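Local atomic coordinates of azurocidin (Homo sapiens, PDB entry 1A7S), a protein that binds heparin, kills many Gram-negative bacteria and attracts monocytes and fibroblasts as a neutrophil granule glycoprotein with a serine protease-like fold. Residues L30-F35 against G215-P220; R34-A39 against M91-D96; S51-G56 against F71-M76. All blocks are in the same frame, centred on the assembly; numbering follows the deposited sequence.

All three contacts involve the six-stranded antiparallel barrel of the trypsin fold. Contact 2 is buried and joins strands 35-38 and 91-95 with five backbone hydrogen bonds. Contact 3, also buried, pairs strands 51-55 and 69-77 with two such bonds and a bridging water, and strands 91-95 and 69-77 are neighbours in the sheet. Contact 1 is more peripheral: the end of the C-terminal helix rests on the hairpin between strands 23-32 and 35-38 by apolar packing, with no hydrogen bond across it. Contacts 1 and 2 share Arg34 and Phe35, and Leu30 of contact 1 touches Leu55 of contact 3 through their CD1 atoms, 3.8 Å apart.

Contact 1: residues L30-F35 against G215-P220; sequences LIHARF and GVLNNP
The end of helix 210-218 lies against the hairpin that leads from strand 23-32 into strand 35-38, with the CA atoms of Phe35 and Leu217 7.3 Å apart. This is the trypsin-fold arrangement in which the C-terminal helix packs on the outside of a barrel. The hairpin closes through a type I beta turn from His32 to Phe35, and Ile31 and His32 together face Phe35 as a classic beta bulge. The N-H of Ile31 bonds to the carbonyl O of Phe35, while that of His32 reaches the same oxygen only weakly.

Apolar side chains carry the contact. Leu217 CD2 comes closest to the Phe35 ring, 3.5 Å from CD1, and stays near CG and CB; the two side chains run antiparallel alongside one another. The same methyl also meets Ile31 CD1 and the CB of His32, so one branch of leucine serves three hairpin residues. Leu217 CG is anti to its carbonyl carbon (chi1 -60°), and with CD1 continuing the chain anti to CA, CD2 is the branch that turns to the hairpin. Further round the ring, Val216 CG1 lies 3.6 Å from Phe35 CE2. Pro220 CB sits at the ring edge, near its plane, and packs on CZ; it also touches Arg34 CD, beyond which Arg34 forms a salt bridge with Glu98.

Neither segment donates a hydrogen bond to the other, so the fit depends on shape. Val216 also touches Leu92 and Pro220 touches Gln94, which brings strand 91-95 into the seat of the helix and of the residues that follow it. Past the helix, the chain is tied back on itself: Asn219 ND2 donates to Gly215 O at 2.8 Å, in the carbonyl plane and on a lone pair, with an N-H...O angle of 166°.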
ATOM      1  N   LEU A  30      -3.017  -7.284   0.876  1.00  6.62           N
ATOM      2  CA  LEU A  30      -3.521  -8.340   1.743  1.00  6.91           C
ATOM      3  C   LEU A  30      -2.332  -8.864   2.542  1.00  6.69           C
ATOM      4  O   LEU A  30      -1.345  -9.313   1.960  1.00  7.50           O
ATOM      5  CB  LEU A  30      -4.114  -9.475   0.871  1.00  7.42           C
ATOM      6  CG  LEU A  30      -4.856 -10.571   1.639  1.00  7.84           C
ATOM      7  CD1 LEU A  30      -6.158 -10.033   2.255  1.00  8.68           C
ATOM      8  CD2 LEU A  30      -5.123 -11.766   0.783  1.00  8.89           C
ATOM      9  N   ILE A  31      -2.416  -8.840   3.886  1.00  6.58           N
ATOM     10  CA  ILE A  31      -1.320  -9.311   4.746  1.00  6.64           C
ATOM     11  C   ILE A  31      -1.713 -10.470   5.624  1.00  8.01           C
ATOM     12  O   ILE A  31      -0.880 -11.014   6.391  1.00  8.09           O
ATOM     13  CB  ILE A  31      -0.722  -8.186   5.603  1.00  7.63           C
ATOM     14  CG1 ILE A  31      -1.755  -7.511   6.516  1.00  7.30           C
ATOM     15  CG2 ILE A  31      -0.040  -7.153   4.682  1.00  7.96           C
ATOM     16  CD1 ILE A  31      -1.169  -6.893   7.767  1.00  8.11           C
ATOM     17  N   HIS A  32      -2.933 -10.946   5.499  1.00  7.41           N
ATOM     18  CA  HIS A  32      -3.535 -12.020   6.285  1.00  7.62           C
ATOM     19  C   HIS A  32      -4.864 -12.294   5.583  1.00  8.42           C
ATOM     20  O   HIS A  32      -5.401 -11.448   4.880  1.00  8.68           O
ATOM     21  CB  HIS A  32      -3.773 -11.499   7.724  1.00  7.35           C
ATOM     22  CG  HIS A  32      -4.409 -12.476   8.683  1.00  8.83           C
ATOM     23  ND1 HIS A  32      -3.823 -13.188   9.673  1.00 10.95           N
ATOM     24  CD2 HIS A  32      -5.663 -12.762   8.811  1.00  8.44           C
ATOM     25  CE1 HIS A  32      -4.767 -13.918  10.294  1.00  9.84           C
ATOM     26  NE2 HIS A  32      -5.926 -13.622   9.723  1.00 11.97           N
ATOM     27  N   ALA A  33      -5.377 -13.529   5.696  1.00 10.16           N
ATOM     28  CA  ALA A  33      -6.609 -13.828   5.048  1.00 10.68           C
ATOM     29  C   ALA A  33      -7.733 -12.871   5.308  1.00 10.46           C
ATOM     30  O   ALA A  33      -8.627 -12.669   4.479  1.00 11.61           O
ATOM     31  CB  ALA A  33      -7.057 -15.274   5.424  1.00 13.75           C
ATOM     32  N   ARG A  34      -7.808 -12.221   6.411  1.00  9.81           N
ATOM     33  CA  ARG A  34      -8.782 -11.335   6.944  1.00 10.55           C
ATOM     34  C   ARG A  34      -8.406  -9.884   7.029  1.00  8.59           C
ATOM     35  O   ARG A  34      -9.218  -9.056   7.475  1.00  8.91           O
ATOM     36  CB  ARG A  34      -9.339 -11.832   8.312  1.00 13.23           C
ATOM     37  CG  ARG A  34     -10.674 -11.370   8.726  1.00 20.61           C
ATOM     38  CD  ARG A  34     -11.041 -12.000  10.092  1.00 22.60           C
ATOM     39  NE  ARG A  34     -11.114 -13.429  10.051  1.00 22.64           N
ATOM     40  CZ  ARG A  34     -12.248 -14.130   9.851  1.00 23.80           C
ATOM     41  NH1 ARG A  34     -13.361 -13.517   9.444  1.00 20.13           N
ATOM     42  NH2 ARG A  34     -12.277 -15.480   9.944  1.00 27.10           N
ATOM     43  N   PHE A  35      -7.191  -9.476   6.609  1.00  8.00           N
ATOM     44  CA  PHE A  35      -6.763  -8.126   6.817  1.00  7.87           C
ATOM     45  C   PHE A  35      -5.931  -7.570   5.644  1.00  6.89           C
ATOM     46  O   PHE A  35      -5.044  -8.209   5.115  1.00  8.01           O
ATOM     47  CB  PHE A  35      -5.858  -7.949   8.086  1.00  7.79           C
ATOM     48  CG  PHE A  35      -6.609  -8.187   9.392  1.00  8.79           C
ATOM     49  CD1 PHE A  35      -6.665  -9.486   9.884  1.00  9.69           C
ATOM     50  CD2 PHE A  35      -7.140  -7.172  10.100  1.00  9.50           C
ATOM     51  CE1 PHE A  35      -7.291  -9.706  11.100  1.00 10.84           C
ATOM     52  CE2 PHE A  35      -7.797  -7.364  11.289  1.00 10.57           C
ATOM     53  CZ  PHE A  35      -7.865  -8.669  11.787  1.00 11.63           C
ATOM     54  N   GLY A 215      -0.666  -8.096  16.935  1.00  8.54           N
ATOM     55  CA  GLY A 215      -1.733  -8.017  17.937  1.00  9.39           C
ATOM     56  C   GLY A 215      -3.111  -7.914  17.250  1.00  9.19           C
ATOM     57  O   GLY A 215      -4.050  -8.589  17.619  1.00 10.96           O
ATOM     58  N   VAL A 216      -3.161  -7.029  16.238  1.00  8.75           N
ATOM     59  CA  VAL A 216      -4.437  -6.912  15.510  1.00  7.99           C
ATOM     60  C   VAL A 216      -4.841  -8.179  14.840  1.00  9.03           C
ATOM     61  O   VAL A 216      -5.988  -8.644  14.927  1.00  9.84           O
ATOM     62  CB  VAL A 216      -4.400  -5.735  14.529  1.00  9.33           C
ATOM     63  CG1 VAL A 216      -5.643  -5.686  13.669  1.00 10.01           C
ATOM     64  CG2 VAL A 216      -4.178  -4.417  15.258  1.00 11.68           C
ATOM     65  N   LEU A 217      -3.914  -8.816  14.138  1.00  9.14           N
ATOM     66  CA  LEU A 217      -4.159 -10.010  13.354  1.00  9.56           C
ATOM     67  C   LEU A 217      -4.651 -11.197  14.193  1.00  9.75           C
ATOM     68  O   LEU A 217      -5.436 -11.994  13.746  1.00 11.41           O
ATOM     69  CB  LEU A 217      -2.954 -10.491  12.559  1.00  9.94           C
ATOM     70  CG  LEU A 217      -2.336  -9.597  11.531  1.00 13.12           C
ATOM     71  CD1 LEU A 217      -1.212 -10.129  10.770  1.00 16.35           C
ATOM     72  CD2 LEU A 217      -3.351  -8.922  10.697  1.00 16.56           C
ATOM     73  N   ASN A 218      -4.100 -11.264  15.409  1.00 10.53           N
ATOM     74  CA  ASN A 218      -4.386 -12.382  16.315  1.00 12.23           C
ATOM     75  C   ASN A 218      -5.598 -12.072  17.196  1.00 13.07           C
ATOM     76  O   ASN A 218      -5.992 -12.968  17.993  1.00 17.13           O
ATOM     77  CB  ASN A 218      -3.189 -12.659  17.193  1.00 14.63           C
ATOM     78  CG  ASN A 218      -2.095 -13.411  16.446  1.00 17.69           C
ATOM     79  OD1 ASN A 218      -0.973 -12.916  16.157  1.00 19.23           O
ATOM     80  ND2 ASN A 218      -2.442 -14.688  16.210  1.00 21.88           N
ATOM     81  N   ASN A 219      -6.138 -10.895  17.131  1.00 12.85           N
ATOM     82  CA  ASN A 219      -7.335 -10.486  17.935  1.00 12.80           C
ATOM     83  C   ASN A 219      -8.383  -9.867  17.069  1.00 12.38           C
ATOM     84  O   ASN A 219      -8.764  -8.692  17.277  1.00 15.19           O
ATOM     85  CB  ASN A 219      -6.894  -9.572  19.074  1.00 14.93           C
ATOM     86  CG  ASN A 219      -5.993 -10.304  20.027  1.00 14.81           C
ATOM     87  OD1 ASN A 219      -6.513 -11.018  20.939  1.00 19.89           O
ATOM     88  ND2 ASN A 219      -4.687 -10.193  19.869  1.00 15.82           N
ATOM     89  N   PRO A 220      -8.847 -10.605  16.077  1.00 13.02           N
ATOM     90  CA  PRO A 220      -9.860 -10.060  15.167  1.00 14.38           C
ATOM     91  C   PRO A 220     -11.128  -9.662  15.856  1.00 13.61           C
ATOM     92  O   PRO A 220     -11.520 -10.222  16.867  1.00 16.44           O
ATOM     93  CB  PRO A 220     -10.106 -11.195  14.173  1.00 16.29           C
ATOM     94  CG  PRO A 220      -9.762 -12.441  14.945  1.00 17.35           C
ATOM     95  CD  PRO A 220      -8.552 -11.996  15.743  1.00 14.00           C
TER

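Contact 2: residues R34-A39 against M91-D96; sequences RFVMTA and MLLQLD. With EOH (ethanol), chain Q.
Strands 35-38 and 91-95 are adjacent antiparallel members of the six-stranded barrel of the trypsin fold. Val36 with Leu93 and Thr38 with Met91 are hydrogen-bonded pairs; Phe35 with Gln94 and Met37 with Leu92 are non-hydrogen-bonded ones. The straightest of the five bonds runs from Leu93 N to Val36 O, 2.8 Å with an N-H...O angle of 172°, and Val36 N returns one to Leu93 O in the carbonyl plane. At one end Leu95 N donates to Arg34 O; at the other Met91 N approaches Thr38 O from above the carbonyl plane.

On the face carrying Val36 and Thr38, the CG2 methyl of Thr38 meets Leu93 CD1 at 3.8 Å. Its OG1, anti to the backbone N (chi1 -172°), instead reaches Gly27 O on strand 23-32. Val36 CG2 packs on Leu95 CD2. The other face holds Met37, whose CB touches Leu92 CD2 at 3.9 Å, and Phe35, whose CE2 lies 3.5 Å from Gln94 CB. The Gln94 amide plane is turned 62° from the phenyl ring, with OE1 beside CZ and bonded to Gly221 N.

The Arg34 and Gln94 chains extend alongside each other in the same direction. One water in the plane of the guanidinium edge accepts from Arg34 NH1 and from Gln94 NE2, 2.9 Å away, and donates to Leu95 O. NE2 also donates to the oxygen of an ethanol, probably from the crystallisation liquor, whose C2 sits over one face of the guanidinium, 4.0 Å from Arg34 CZ.

The contact thus changes character along its length: buried apolar groups flank most of the pairing, whereas at Arg34 the amide and guanidinium are joined through water, and Gln94, bonded at both ends of its amide, is probably fixed in rotation.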
ATOM      1  N   ARG A  34      -7.808 -12.221   6.411  1.00  9.81           N
ATOM      2  CA  ARG A  34      -8.782 -11.335   6.944  1.00 10.55           C
ATOM      3  C   ARG A  34      -8.406  -9.884   7.029  1.00  8.59           C
ATOM      4  O   ARG A  34      -9.218  -9.056   7.475  1.00  8.91           O
ATOM      5  CB  ARG A  34      -9.339 -11.832   8.312  1.00 13.23           C
ATOM      6  CG  ARG A  34     -10.674 -11.370   8.726  1.00 20.61           C
ATOM      7  CD  ARG A  34     -11.041 -12.000  10.092  1.00 22.60           C
ATOM      8  NE  ARG A  34     -11.114 -13.429  10.051  1.00 22.64           N
ATOM      9  CZ  ARG A  34     -12.248 -14.130   9.851  1.00 23.80           C
ATOM     10  NH1 ARG A  34     -13.361 -13.517   9.444  1.00 20.13           N
ATOM     11  NH2 ARG A  34     -12.277 -15.480   9.944  1.00 27.10           N
ATOM     12  N   PHE A  35      -7.191  -9.476   6.609  1.00  8.00           N
ATOM     13  CA  PHE A  35      -6.763  -8.126   6.817  1.00  7.87           C
ATOM     14  C   PHE A  35      -5.931  -7.570   5.644  1.00  6.89           C
ATOM     15  O   PHE A  35      -5.044  -8.209   5.115  1.00  8.01           O
ATOM     16  CB  PHE A  35      -5.858  -7.949   8.086  1.00  7.79           C
ATOM     17  CG  PHE A  35      -6.609  -8.187   9.392  1.00  8.79           C
ATOM     18  CD1 PHE A  35      -6.665  -9.486   9.884  1.00  9.69           C
ATOM     19  CD2 PHE A  35      -7.140  -7.172  10.100  1.00  9.50           C
ATOM     20  CE1 PHE A  35      -7.291  -9.706  11.100  1.00 10.84           C
ATOM     21  CE2 PHE A  35      -7.797  -7.364  11.289  1.00 10.57           C
ATOM     22  CZ  PHE A  35      -7.865  -8.669  11.787  1.00 11.63           C
ATOM     23  N   VAL A  36      -6.265  -6.328   5.320  1.00  7.45           N
ATOM     24  CA  VAL A  36      -5.549  -5.496   4.372  1.00  7.04           C
ATOM     25  C   VAL A  36      -4.842  -4.370   5.089  1.00  6.69           C
ATOM     26  O   VAL A  36      -5.406  -3.684   5.951  1.00  8.38           O
ATOM     27  CB  VAL A  36      -6.502  -4.954   3.287  1.00  7.61           C
ATOM     28  CG1 VAL A  36      -5.894  -3.801   2.486  1.00  8.28           C
ATOM     29  CG2 VAL A  36      -6.780  -6.151   2.265  1.00  7.96           C
ATOM     30  N   MET A  37      -3.566  -4.185   4.733  1.00  6.50           N
ATOM     31  CA  MET A  37      -2.726  -3.090   5.280  1.00  6.76           C
ATOM     32  C   MET A  37      -2.715  -1.928   4.271  1.00  6.51           C
ATOM     33  O   MET A  37      -2.480  -2.134   3.080  1.00  7.35           O
ATOM     34  CB  MET A  37      -1.297  -3.602   5.481  1.00  6.79           C
ATOM     35  CG  MET A  37      -0.347  -2.561   6.019  1.00  8.14           C
ATOM     36  SD  MET A  37       1.254  -3.265   6.504  1.00  8.67           S
ATOM     37  CE  MET A  37       1.973  -3.668   4.899  1.00  9.05           C
ATOM     38  N   THR A  38      -2.953  -0.742   4.783  1.00  7.24           N
ATOM     39  CA  THR A  38      -3.009   0.475   3.994  1.00  6.94           C
ATOM     40  C   THR A  38      -2.543   1.644   4.878  1.00  6.85           C
ATOM     41  O   THR A  38      -1.955   1.424   5.950  1.00  7.64           O
ATOM     42  CB  THR A  38      -4.424   0.692   3.442  1.00  8.05           C
ATOM     43  OG1 THR A  38      -4.467   1.766   2.522  1.00  7.71           O
ATOM     44  CG2 THR A  38      -5.462   0.854   4.479  1.00  8.44           C
ATOM     45  N   ALA A  39      -2.700   2.851   4.350  1.00  7.08           N
ATOM     46  CA  ALA A  39      -2.324   4.064   5.075  1.00  7.36           C
ATOM     47  C   ALA A  39      -3.513   4.619   5.789  1.00  7.46           C
ATOM     48  O   ALA A  39      -4.618   4.742   5.241  1.00  8.25           O
ATOM     49  CB  ALA A  39      -1.762   5.086   4.081  1.00  8.24           C
ATOM     50  N   MET A  91      -2.814   1.693   8.650  1.00  8.58           N
ATOM     51  CA  MET A  91      -4.155   1.277   9.013  1.00  9.10           C
ATOM     52  C   MET A  91      -4.352  -0.153   8.601  1.00  7.94           C
ATOM     53  O   MET A  91      -3.954  -0.494   7.474  1.00  9.25           O
ATOM     54  CB  MET A  91      -5.191   2.197   8.379  1.00 10.56           C
ATOM     55  CG  MET A  91      -6.625   1.823   8.845  1.00 12.37           C
ATOM     56  SD  MET A  91      -7.744   3.053   8.644  0.50 14.12           S
ATOM     57  CE  MET A  91      -7.271   4.389   9.715  0.50 14.40           C
ATOM     58  N   LEU A  92      -4.966  -0.951   9.428  1.00  7.59           N
ATOM     59  CA  LEU A  92      -5.355  -2.302   9.088  1.00  6.98           C
ATOM     60  C   LEU A  92      -6.876  -2.343   8.943  1.00  7.44           C
ATOM     61  O   LEU A  92      -7.591  -1.905   9.833  1.00  8.64           O
ATOM     62  CB  LEU A  92      -4.893  -3.297  10.179  1.00  8.74           C
ATOM     63  CG  LEU A  92      -3.387  -3.299  10.406  1.00 13.34           C
ATOM     64  CD1 LEU A  92      -3.026  -4.471  11.370  1.00 18.01           C
ATOM     65  CD2 LEU A  92      -2.557  -3.390   9.182  1.00 13.08           C
ATOM     66  N   LEU A  93      -7.279  -2.931   7.835  1.00  7.60           N
ATOM     67  CA  LEU A  93      -8.716  -3.084   7.515  1.00  8.27           C
ATOM     68  C   LEU A  93      -9.047  -4.575   7.684  1.00  8.32           C
ATOM     69  O   LEU A  93      -8.500  -5.422   7.021  1.00  8.95           O
ATOM     70  CB  LEU A  93      -8.946  -2.675   6.069  1.00  8.50           C
ATOM     71  CG  LEU A  93      -8.463  -1.312   5.590  1.00  9.40           C
ATOM     72  CD1 LEU A  93      -8.742  -1.080   4.132  1.00  9.95           C
ATOM     73  CD2 LEU A  93      -9.017  -0.208   6.458  1.00 11.22           C
ATOM     74  N   GLN A  94      -9.981  -4.810   8.608  1.00  8.46           N
ATOM     75  CA  GLN A  94     -10.475  -6.203   8.768  1.00  8.74           C
ATOM     76  C   GLN A  94     -11.560  -6.393   7.699  1.00  8.71           C
ATOM     77  O   GLN A  94     -12.537  -5.610   7.703  1.00 10.14           O
ATOM     78  CB  GLN A  94     -11.010  -6.448  10.139  1.00 10.91           C
ATOM     79  CG  GLN A  94     -11.484  -7.871  10.359  1.00 12.70           C
ATOM     80  CD  GLN A  94     -11.880  -8.238  11.732  1.00 15.37           C
ATOM     81  OE1 GLN A  94     -11.231  -7.766  12.702  1.00 15.10           O
ATOM     82  NE2 GLN A  94     -12.788  -9.199  11.842  1.00 19.36           N
ATOM     83  N   LEU A  95     -11.388  -7.374   6.891  1.00  8.94           N
ATOM     84  CA  LEU A  95     -12.411  -7.692   5.833  1.00  9.68           C
ATOM     85  C   LEU A  95     -13.574  -8.404   6.464  1.00 10.11           C
ATOM     86  O   LEU A  95     -13.457  -9.002   7.522  1.00 11.81           O
ATOM     87  CB  LEU A  95     -11.721  -8.582   4.784  1.00  9.73           C
ATOM     88  CG  LEU A  95     -10.429  -8.071   4.204  1.00  8.99           C
ATOM     89  CD1 LEU A  95      -9.890  -9.069   3.177  1.00 10.17           C
ATOM     90  CD2 LEU A  95     -10.571  -6.744   3.579  1.00 10.61           C
ATOM     91  N   ASP A  96     -14.719  -8.407   5.776  1.00 11.09           N
ATOM     92  CA  ASP A  96     -15.926  -9.025   6.273  1.00 11.53           C
ATOM     93  C   ASP A  96     -15.830 -10.539   6.392  1.00 11.99           C
ATOM     94  O   ASP A  96     -16.656 -11.165   7.057  1.00 13.91           O
ATOM     95  CB  ASP A  96     -17.112  -8.652   5.424  1.00 12.95           C
ATOM     96  CG  ASP A  96     -17.116  -9.115   3.982  1.00 14.28           C
ATOM     97  OD1 ASP A  96     -17.310 -10.363   3.754  1.00 15.78           O
ATOM     98  OD2 ASP A  96     -16.785  -8.424   3.057  1.00 21.32           O
TER
HETATM   99  C1  EOH Q 429     -13.913 -11.942  13.033  1.00 50.19           C
HETATM  100  C2  EOH Q 429     -13.357 -13.270  13.551  1.00 49.90           C
HETATM  101  O   EOH Q 429     -13.737 -10.887  14.020  1.00 42.02           O
HETATM  102  O   HOH W   1     -13.932 -10.595   9.539  1.00 20.87           O

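Contact 3: residues S51-G56 against F71-M76; sequences STVVLG and FSISSM. With EOH (ethanol), chain J; EOH (ethanol), chain E.
Two backbone hydrogen bonds join Val53 and Phe71, an antiparallel hydrogen-bonded pair linking strands 51-55 and 69-77 of the trypsin-fold barrel. Val53 N donates to Phe71 O at 2.9 Å. The return bond from Phe71 N to Val53 O is more bent at its hydrogen (149°). The strands diverge from here, their directions 128° apart, and toward Ser51 and Ile73 a water takes over. It donates to Ser51 O at 2.6 Å and accepts from Ile73 N, linking the two strands where these residues share no direct backbone bond.

Apolar packing lies mainly around Val53, Leu55, Phe71 and Ile73. Leu55 CD1 reaches the Phe71 ring, 3.6 Å from CE1, and the leucine stands roughly perpendicular to the phenylalanine side chain. Phe71 CG is anti to its carbonyl carbon (chi1 -51°), an orientation that swings the ring along strand 51-55, where Val53 O lies at its edge, near the ring plane. Val53 CG2 meets Ile73 CG1 at 3.9 Å, again nearly at right angles. Beyond this apolar group, Ile73 CD1 lies in van der Waals contact with the backbone carbonyl of Ser51, 3.6 Å from its O, with Ser51 CB beside it. The hydroxyl of Ser51 has its own partner in Pro48 O.

Solvent molecules border strand 51-55. An ethanol, probably from the crystallisation liquor, has its C1 3.4 Å from Val54 CG2, and a second donates to Gly56 O, which also bonds to Ser67 OG.

Strand 51-55 is held from its other side by strand 15-20, through backbone bonds of Thr52 to Gln19 and Val54 to Ser17. Strand 69-77 carries the sheet on to strand 91-95, where Gln94 bonds to Ser74 and Ser75 and Phe71 packs against Leu95, while Leu55 touches Leu30 of strand 23-32, the next strand but one.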
ATOM      1  N   SER A  51     -16.266   2.439   2.545  1.00 14.20           N
ATOM      2  CA  SER A  51     -15.419   2.052   1.489  1.00 12.42           C
ATOM      3  C   SER A  51     -15.431   0.518   1.359  1.00 11.44           C
ATOM      4  O   SER A  51     -15.740  -0.178   2.324  1.00 12.80           O
ATOM      5  CB  SER A  51     -13.917   2.449   1.803  1.00 14.74           C
ATOM      6  OG  SER A  51     -13.889   3.916   1.840  1.00 20.85           O
ATOM      7  N   THR A  52     -15.044   0.074   0.168  1.00 10.78           N
ATOM      8  CA  THR A  52     -14.871  -1.321  -0.111  1.00 10.38           C
ATOM      9  C   THR A  52     -13.443  -1.654  -0.506  1.00  8.87           C
ATOM     10  O   THR A  52     -12.652  -0.746  -0.777  1.00  9.81           O
ATOM     11  CB  THR A  52     -15.786  -1.808  -1.254  1.00 11.11           C
ATOM     12  OG1 THR A  52     -15.464  -1.124  -2.414  1.00 11.03           O
ATOM     13  CG2 THR A  52     -17.251  -1.623  -0.838  1.00 15.96           C
ATOM     14  N   VAL A  53     -13.125  -2.949  -0.435  1.00  8.94           N
ATOM     15  CA  VAL A  53     -11.806  -3.457  -0.752  1.00  8.82           C
ATOM     16  C   VAL A  53     -11.939  -4.454  -1.891  1.00  8.80           C
ATOM     17  O   VAL A  53     -12.712  -5.389  -1.748  1.00 10.63           O
ATOM     18  CB  VAL A  53     -11.118  -4.150   0.447  1.00  9.58           C
ATOM     19  CG1 VAL A  53      -9.788  -4.754   0.035  1.00 13.09           C
ATOM     20  CG2 VAL A  53     -10.969  -3.164   1.595  1.00 11.77           C
ATOM     21  N   VAL A  54     -11.208  -4.244  -2.970  1.00  8.24           N
ATOM     22  CA  VAL A  54     -11.190  -5.134  -4.095  1.00  8.67           C
ATOM     23  C   VAL A  54      -9.824  -5.785  -4.239  1.00  8.01           C
ATOM     24  O   VAL A  54      -8.812  -5.096  -4.366  1.00  8.72           O
ATOM     25  CB  VAL A  54     -11.539  -4.382  -5.406  1.00  9.65           C
ATOM     26  CG1 VAL A  54     -11.627  -5.376  -6.571  1.00 11.79           C
ATOM     27  CG2 VAL A  54     -12.849  -3.650  -5.276  1.00 10.79           C
ATOM     28  N   LEU A  55      -9.810  -7.105  -4.189  1.00  8.21           N
ATOM     29  CA  LEU A  55      -8.622  -7.932  -4.415  1.00  7.62           C
ATOM     30  C   LEU A  55      -8.739  -8.639  -5.755  1.00  7.66           C
ATOM     31  O   LEU A  55      -9.867  -8.871  -6.233  1.00  8.59           O
ATOM     32  CB  LEU A  55      -8.497  -8.958  -3.299  1.00  8.12           C
ATOM     33  CG  LEU A  55      -8.480  -8.430  -1.856  1.00  9.27           C
ATOM     34  CD1 LEU A  55      -8.263  -9.618  -0.907  1.00 11.82           C
ATOM     35  CD2 LEU A  55      -7.424  -7.382  -1.686  1.00 11.04           C
ATOM     36  N   GLY A  56      -7.648  -9.052  -6.343  1.00  7.78           N
ATOM     37  CA  GLY A  56      -7.672  -9.757  -7.596  1.00  8.10           C
ATOM     38  C   GLY A  56      -7.964  -8.904  -8.820  1.00  8.03           C
ATOM     39  O   GLY A  56      -8.192  -9.455  -9.893  1.00  8.95           O
ATOM     40  N   PHE A  71     -14.870  -6.979  -0.725  1.00 10.20           N
ATOM     41  CA  PHE A  71     -15.161  -6.988   0.697  1.00 10.12           C
ATOM     42  C   PHE A  71     -15.587  -5.654   1.251  1.00 11.69           C
ATOM     43  O   PHE A  71     -15.191  -4.595   0.792  1.00 11.52           O
ATOM     44  CB  PHE A  71     -13.861  -7.366   1.508  1.00 10.35           C
ATOM     45  CG  PHE A  71     -13.198  -8.631   1.007  1.00  9.72           C
ATOM     46  CD1 PHE A  71     -12.363  -8.637  -0.086  1.00  9.28           C
ATOM     47  CD2 PHE A  71     -13.440  -9.862   1.633  1.00  9.96           C
ATOM     48  CE1 PHE A  71     -11.831  -9.806  -0.630  1.00 10.08           C
ATOM     49  CE2 PHE A  71     -12.864 -11.024   1.151  1.00 10.39           C
ATOM     50  CZ  PHE A  71     -12.082 -11.006   0.006  1.00  9.63           C
ATOM     51  N   SER A  72     -16.437  -5.802   2.311  1.00 11.77           N
ATOM     52  CA  SER A  72     -16.711  -4.622   3.121  1.00 12.20           C
ATOM     53  C   SER A  72     -15.670  -4.644   4.269  1.00 10.30           C
ATOM     54  O   SER A  72     -15.012  -5.669   4.522  1.00 11.02           O
ATOM     55  CB  SER A  72     -18.116  -4.645   3.745  1.00 14.19           C
ATOM     56  OG  SER A  72     -19.145  -4.696   2.743  0.50 12.33           O
ATOM     57  N   ILE A  73     -15.575  -3.553   4.960  1.00 10.79           N
ATOM     58  CA  ILE A  73     -14.616  -3.326   6.013  1.00 10.83           C
ATOM     59  C   ILE A  73     -15.337  -3.412   7.371  1.00 11.32           C
ATOM     60  O   ILE A  73     -16.178  -2.547   7.665  1.00 13.80           O
ATOM     61  CB  ILE A  73     -13.872  -1.969   5.878  1.00 11.16           C
ATOM     62  CG1 ILE A  73     -13.111  -1.878   4.558  1.00 11.42           C
ATOM     63  CG2 ILE A  73     -12.979  -1.774   7.075  1.00 12.89           C
ATOM     64  CD1 ILE A  73     -12.696  -0.495   4.180  1.00 13.00           C
ATOM     65  N   SER A  74     -15.045  -4.453   8.131  1.00 11.67           N
ATOM     66  CA  SER A  74     -15.724  -4.693   9.414  1.00 13.57           C
ATOM     67  C   SER A  74     -15.073  -3.911  10.575  1.00 14.87           C
ATOM     68  O   SER A  74     -15.741  -3.651  11.595  1.00 20.85           O
ATOM     69  CB  SER A  74     -15.696  -6.164   9.703  1.00 16.17           C
ATOM     70  OG  SER A  74     -16.372  -6.938   8.760  0.50 13.65           O
ATOM     71  N   SER A  75     -13.844  -3.503  10.432  1.00 12.87           N
ATOM     72  CA  SER A  75     -13.185  -2.709  11.488  1.00 15.17           C
ATOM     73  C   SER A  75     -11.889  -2.147  10.971  1.00 11.88           C
ATOM     74  O   SER A  75     -11.305  -2.689  10.022  1.00 13.11           O
ATOM     75  CB  SER A  75     -12.923  -3.672  12.687  1.00 19.81           C
ATOM     76  OG  SER A  75     -11.719  -4.213  12.705  1.00 27.63           O
ATOM     77  N   MET A  76     -11.451  -1.044  11.541  1.00 10.67           N
ATOM     78  CA  MET A  76     -10.173  -0.408  11.167  1.00 10.65           C
ATOM     79  C   MET A  76      -9.360  -0.220  12.432  1.00 10.32           C
ATOM     80  O   MET A  76      -9.912   0.151  13.464  1.00 12.17           O
ATOM     81  CB  MET A  76     -10.511   1.030  10.610  1.00 13.71           C
ATOM     82  CG  MET A  76     -11.317   0.914   9.260  1.00 16.65           C
ATOM     83  SD  MET A  76     -11.281   2.489   8.430  1.00 41.53           S
ATOM     84  CE  MET A  76     -13.643   2.160   7.735  0.50 45.15           C
TER
HETATM   85  C1  EOH J 422     -15.970  -2.663  -6.333  1.00 29.73           C
HETATM   86  C2  EOH J 422     -16.293  -4.152  -6.177  1.00 21.68           C
HETATM   87  O   EOH J 422     -15.945  -1.999  -5.031  1.00 24.82           O
HETATM   88  C1  EOH E 417      -4.496  -9.157 -11.571  1.00 14.96           C
HETATM   89  C2  EOH E 417      -3.738  -7.965 -11.419  1.00 22.87           C
HETATM   90  O   EOH E 417      -5.742  -9.797 -11.398  1.00 21.95           O
HETATM   91  O   HOH W   2     -17.323  -1.417   4.025  1.00 15.81           O